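Local coordinates for protein N-terminal acetyltransferase B complex subunit MDM20 (Candida albicans, PDB 5K04) that probably serves as the non-catalytic auxiliary subunit of the NatB N-terminal acetyltransferase, wrapping around the catalytic subunit NAT3, at residues K345-Y356 with V372-S382. Residues are numbered along the deposited sequence; the frame is centred on the assembly and turned at random.
Sequences KFVNQTDNWDVY and VNELTLRTIVS
The guanidinium of Arg378 lies across the side chain of Lys345, whose CG sits 3.7 Å above the centre of one face. Asn348 OD1 comes in at the edge, 4.0 Å from Arg378 NH1, with its amide turned almost perpendicular to the guanidinium. The bend at chi3 of Lys345 (117°) brings CE back to 3.5 Å from Arg378 NH2, a nitrogen that also donates to the carbonyl of Gly558. Lys345, which also packs on Gln83 of the NAT3 chain, keeps NZ 4.2 Å from Glu374 OE2, beyond a salt bridge, while Glu374 pairs with Lys410. The indole of Trp353 meets the methyl of Thr379 obliquely, NE1 to CG2 at 3.5 Å, while its far ring approaches Thr376 and Ile380. Thr376 CG2 touches both this indole and the Tyr356 ring, 3.8 Å from Tyr356 CD1; its OG1 meanwhile bonds to Asn373 OD1. Val372 CG1 packs against the backbone of Tyr356, and Leu375 meets Asn352 and Val355. Asn352 ND2 donates to Gln349 O at 2.9 Å, nearly within its own amide plane but above that of the carbonyl, and reaches Thr379 OG1 weakly; with OD1 taken by Arg344 NH1, the buried amide is fixed in rotation. Thr379 OG1 donates to Thr350 O at a modelled 2.4 Å, a doubtful length. Upstream, a Schellman motif with Asn348 at C-prime ends helix 337-346. The chain then passes over helix 372-383 before helix 353-358 begins, a helix-loop-helix connection packed against helix 372-383 within the alpha-helical, TPR-clan region of the NatB auxiliary subunit.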
loop_
_atom_site.group_PDB
_atom_site.type_symbol
_atom_site.label_atom_id
_atom_site.label_comp_id
_atom_site.label_asym_id
_atom_site.label_seq_id
_atom_site.Cartn_x
_atom_site.Cartn_y
_atom_site.Cartn_z
ATOM N N LYS A 345 -1.291 -31.078 -2.767
ATOM C CA LYS A 345 -2.128 -30.075 -2.118
ATOM C C LYS A 345 -3.497 -30.645 -1.770
ATOM O O LYS A 345 -4.018 -30.395 -0.678
ATOM C CB LYS A 345 -2.278 -28.863 -3.025
ATOM C CG LYS A 345 -1.037 -28.000 -3.111
ATOM C CD LYS A 345 -1.100 -27.116 -4.334
ATOM C CE LYS A 345 -1.124 -25.675 -3.974
ATOM N NZ LYS A 345 -0.478 -24.907 -5.064
ATOM N N PHE A 346 -4.095 -31.412 -2.687
ATOM C CA PHE A 346 -5.415 -31.966 -2.423
ATOM C C PHE A 346 -5.402 -32.843 -1.173
ATOM O O PHE A 346 -6.311 -32.756 -0.341
ATOM C CB PHE A 346 -5.914 -32.749 -3.635
ATOM C CG PHE A 346 -6.387 -31.882 -4.775
ATOM C CD1 PHE A 346 -7.472 -31.022 -4.608
ATOM C CD2 PHE A 346 -5.772 -31.943 -6.021
ATOM C CE1 PHE A 346 -7.920 -30.213 -5.650
ATOM C CE2 PHE A 346 -6.213 -31.151 -7.079
ATOM C CZ PHE A 346 -7.287 -30.277 -6.889
ATOM N N VAL A 347 -4.364 -33.669 -1.004
ATOM C CA VAL A 347 -4.263 -34.576 0.144
ATOM C C VAL A 347 -3.560 -33.893 1.311
ATOM O O VAL A 347 -3.243 -34.537 2.315
ATOM C CB VAL A 347 -3.525 -35.869 -0.231
ATOM C CG1 VAL A 347 -4.175 -36.512 -1.435
ATOM C CG2 VAL A 347 -2.057 -35.578 -0.503
ATOM N N ASN A 348 -3.337 -32.588 1.189
ATOM C CA ASN A 348 -2.560 -31.779 2.134
ATOM C C ASN A 348 -1.363 -32.537 2.711
ATOM O O ASN A 348 -1.255 -32.767 3.916
ATOM C CB ASN A 348 -3.440 -31.243 3.255
ATOM C CG ASN A 348 -2.720 -30.197 4.089
ATOM O OD1 ASN A 348 -1.745 -29.593 3.637
ATOM N ND2 ASN A 348 -3.187 -29.987 5.315
ATOM N N GLN A 349 -0.447 -32.917 1.822
ATOM C CA GLN A 349 0.777 -33.585 2.239
ATOM C C GLN A 349 1.888 -32.559 2.382
ATOM O O GLN A 349 2.122 -31.763 1.472
ATOM C CB GLN A 349 1.193 -34.674 1.254
ATOM C CG GLN A 349 2.332 -35.536 1.797
ATOM C CD GLN A 349 2.535 -36.778 0.982
ATOM O OE1 GLN A 349 1.584 -37.344 0.442
ATOM N NE2 GLN A 349 3.780 -37.210 0.871
ATOM N N THR A 350 2.574 -32.592 3.528
ATOM C CA THR A 350 3.629 -31.641 3.844
ATOM C C THR A 350 5.031 -32.221 3.724
ATOM O O THR A 350 6.000 -31.462 3.822
ATOM C CB THR A 350 3.451 -31.107 5.269
ATOM O OG1 THR A 350 3.319 -32.217 6.162
ATOM C CG2 THR A 350 2.225 -30.203 5.347
ATOM N N ASP A 351 5.169 -33.531 3.522
ATOM C CA ASP A 351 6.480 -34.167 3.363
ATOM C C ASP A 351 6.724 -34.376 1.871
ATOM O O ASP A 351 6.277 -35.368 1.285
ATOM C CB ASP A 351 6.558 -35.479 4.138
ATOM C CG ASP A 351 6.656 -35.264 5.638
ATOM O OD1 ASP A 351 6.849 -34.105 6.074
ATOM O OD2 ASP A 351 6.534 -36.257 6.383
ATOM N N ASN A 352 7.448 -33.437 1.258
ATOM C CA ASN A 352 7.523 -33.351 -0.195
ATOM C C ASN A 352 8.949 -33.285 -0.744
ATOM O O ASN A 352 9.129 -32.969 -1.925
ATOM C CB ASN A 352 6.716 -32.138 -0.675
ATOM C CG ASN A 352 5.229 -32.247 -0.324
ATOM O OD1 ASN A 352 4.579 -33.251 -0.631
ATOM N ND2 ASN A 352 4.690 -31.209 0.323
ATOM N N TRP A 353 9.966 -33.581 0.072
ATOM C CA TRP A 353 11.334 -33.611 -0.438
ATOM C C TRP A 353 11.511 -34.666 -1.521
ATOM O O TRP A 353 12.354 -34.502 -2.411
ATOM C CB TRP A 353 12.324 -33.853 0.703
ATOM C CG TRP A 353 12.311 -32.743 1.701
ATOM C CD1 TRP A 353 11.959 -32.828 3.021
ATOM C CD2 TRP A 353 12.633 -31.365 1.458
ATOM N NE1 TRP A 353 12.043 -31.589 3.608
ATOM C CE2 TRP A 353 12.456 -30.674 2.677
ATOM C CE3 TRP A 353 13.058 -30.653 0.337
ATOM C CZ2 TRP A 353 12.698 -29.303 2.808
ATOM C CZ3 TRP A 353 13.297 -29.284 0.469
ATOM C CH2 TRP A 353 13.113 -28.627 1.699
ATOM N N ASP A 354 10.725 -35.742 -1.470
ATOM C CA ASP A 354 10.838 -36.773 -2.497
ATOM C C ASP A 354 10.534 -36.198 -3.877
ATOM O O ASP A 354 11.197 -36.542 -4.861
ATOM C CB ASP A 354 9.910 -37.952 -2.174
ATOM C CG ASP A 354 8.447 -37.537 -2.040
ATOM O OD1 ASP A 354 8.165 -36.444 -1.496
ATOM O OD2 ASP A 354 7.576 -38.304 -2.487
ATOM N N VAL A 355 9.556 -35.290 -3.962
ATOM C CA VAL A 355 9.227 -34.686 -5.250
ATOM C C VAL A 355 10.279 -33.660 -5.630
ATOM O O VAL A 355 10.692 -33.575 -6.796
ATOM C CB VAL A 355 7.824 -34.059 -5.207
ATOM C CG1 VAL A 355 7.486 -33.427 -6.551
ATOM C CG2 VAL A 355 6.791 -35.095 -4.833
ATOM N N TYR A 356 10.730 -32.866 -4.648
ATOM C CA TYR A 356 11.854 -31.960 -4.862
ATOM C C TYR A 356 13.050 -32.692 -5.475
ATOM O O TYR A 356 13.642 -32.229 -6.456
ATOM C CB TYR A 356 12.255 -31.287 -3.547
ATOM C CG TYR A 356 13.536 -30.509 -3.714
ATOM C CD1 TYR A 356 13.525 -29.241 -4.286
ATOM C CD2 TYR A 356 14.762 -31.063 -3.358
ATOM C CE1 TYR A 356 14.699 -28.536 -4.483
ATOM C CE2 TYR A 356 15.947 -30.376 -3.556
ATOM C CZ TYR A 356 15.914 -29.110 -4.110
ATOM O OH TYR A 356 17.090 -28.419 -4.290
ATOM N N VAL A 372 7.935 -26.871 -8.027
ATOM C CA VAL A 372 8.265 -27.741 -6.891
ATOM C C VAL A 372 8.334 -26.954 -5.595
ATOM O O VAL A 372 8.104 -27.502 -4.508
ATOM C CB VAL A 372 9.602 -28.464 -7.111
ATOM C CG1 VAL A 372 9.718 -29.604 -6.145
ATOM C CG2 VAL A 372 9.684 -28.973 -8.481
ATOM N N ASN A 373 8.685 -25.675 -5.681
ATOM C CA ASN A 373 8.885 -24.894 -4.479
ATOM C C ASN A 373 7.583 -24.375 -3.901
ATOM O O ASN A 373 7.605 -23.683 -2.874
ATOM C CB ASN A 373 9.885 -23.791 -4.788
ATOM C CG ASN A 373 11.277 -24.357 -4.967
ATOM O OD1 ASN A 373 11.652 -25.301 -4.253
ATOM N ND2 ASN A 373 12.039 -23.822 -5.930
ATOM N N GLU A 374 6.459 -24.692 -4.554
ATOM C CA GLU A 374 5.168 -24.600 -3.893
ATOM C C GLU A 374 5.060 -25.672 -2.821
ATOM O O GLU A 374 4.529 -25.426 -1.732
ATOM C CB GLU A 374 4.045 -24.750 -4.920
ATOM C CG GLU A 374 3.932 -23.606 -5.945
ATOM C CD GLU A 374 3.561 -22.249 -5.325
ATOM O OE1 GLU A 374 4.152 -21.217 -5.720
ATOM O OE2 GLU A 374 2.678 -22.222 -4.434
ATOM N N LEU A 375 5.588 -26.869 -3.117
ATOM C CA LEU A 375 5.590 -27.977 -2.167
ATOM C C LEU A 375 6.655 -27.792 -1.091
ATOM O O LEU A 375 6.379 -27.990 0.102
ATOM C CB LEU A 375 5.802 -29.297 -2.915
ATOM C CG LEU A 375 4.648 -29.589 -3.872
ATOM C CD1 LEU A 375 4.603 -31.053 -4.326
ATOM C CD2 LEU A 375 3.343 -29.209 -3.190
ATOM N N THR A 376 7.869 -27.395 -1.492
ATOM C CA THR A 376 8.958 -27.261 -0.528
ATOM C C THR A 376 8.676 -26.148 0.479
ATOM O O THR A 376 8.970 -26.298 1.675
ATOM C CB THR A 376 10.293 -27.029 -1.254
ATOM O OG1 THR A 376 10.274 -25.799 -1.994
ATOM C CG2 THR A 376 10.563 -28.164 -2.206
ATOM N N LEU A 377 8.086 -25.033 0.025
ATOM C CA LEU A 377 7.754 -23.956 0.957
ATOM C C LEU A 377 6.731 -24.426 1.989
ATOM O O LEU A 377 6.901 -24.206 3.194
ATOM C CB LEU A 377 7.250 -22.731 0.194
ATOM C CG LEU A 377 6.880 -21.504 1.044
ATOM C CD1 LEU A 377 8.083 -20.977 1.821
ATOM C CD2 LEU A 377 6.288 -20.419 0.179
ATOM N N ARG A 378 5.690 -25.128 1.538
ATOM C CA ARG A 378 4.746 -25.745 2.466
ATOM C C ARG A 378 5.459 -26.667 3.455
ATOM O O ARG A 378 5.175 -26.650 4.657
ATOM C CB ARG A 378 3.675 -26.516 1.680
ATOM C CG ARG A 378 2.556 -25.650 1.097
ATOM C CD ARG A 378 1.684 -26.437 0.129
ATOM N NE ARG A 378 0.528 -25.671 -0.352
ATOM C CZ ARG A 378 -0.745 -25.923 -0.030
ATOM N NH1 ARG A 378 -1.051 -26.927 0.786
ATOM N NH2 ARG A 378 -1.721 -25.168 -0.526
ATOM N N THR A 379 6.388 -27.489 2.967
ATOM C CA THR A 379 7.147 -28.326 3.886
ATOM C C THR A 379 7.951 -27.468 4.852
ATOM O O THR A 379 7.970 -27.730 6.058
ATOM C CB THR A 379 8.059 -29.281 3.110
ATOM O OG1 THR A 379 7.263 -30.125 2.272
ATOM C CG2 THR A 379 8.840 -30.167 4.078
ATOM N N ILE A 380 8.589 -26.409 4.349
ATOM C CA ILE A 380 9.412 -25.587 5.227
ATOM C C ILE A 380 8.541 -24.870 6.248
ATOM O O ILE A 380 8.852 -24.854 7.446
ATOM C CB ILE A 380 10.265 -24.610 4.397
ATOM C CG1 ILE A 380 11.423 -25.365 3.742
ATOM C CG2 ILE A 380 10.801 -23.498 5.261
ATOM C CD1 ILE A 380 12.223 -24.536 2.734
ATOM N N VAL A 381 7.410 -24.313 5.803
ATOM C CA VAL A 381 6.565 -23.545 6.714
ATOM C C VAL A 381 6.005 -24.444 7.811
ATOM O O VAL A 381 5.977 -24.066 8.991
ATOM C CB VAL A 381 5.449 -22.829 5.932
ATOM C CG1 VAL A 381 4.511 -22.151 6.889
ATOM C CG2 VAL A 381 6.052 -21.814 4.979
ATOM N N SER A 382 5.580 -25.658 7.445
ATOM C CA SER A 382 5.056 -26.607 8.424
ATOM C C SER A 382 6.106 -27.016 9.441
ATOM O O SER A 382 5.766 -27.396 10.567
ATOM C CB SER A 382 4.518 -27.854 7.720
ATOM O OG SER A 382 3.442 -27.515 6.878
#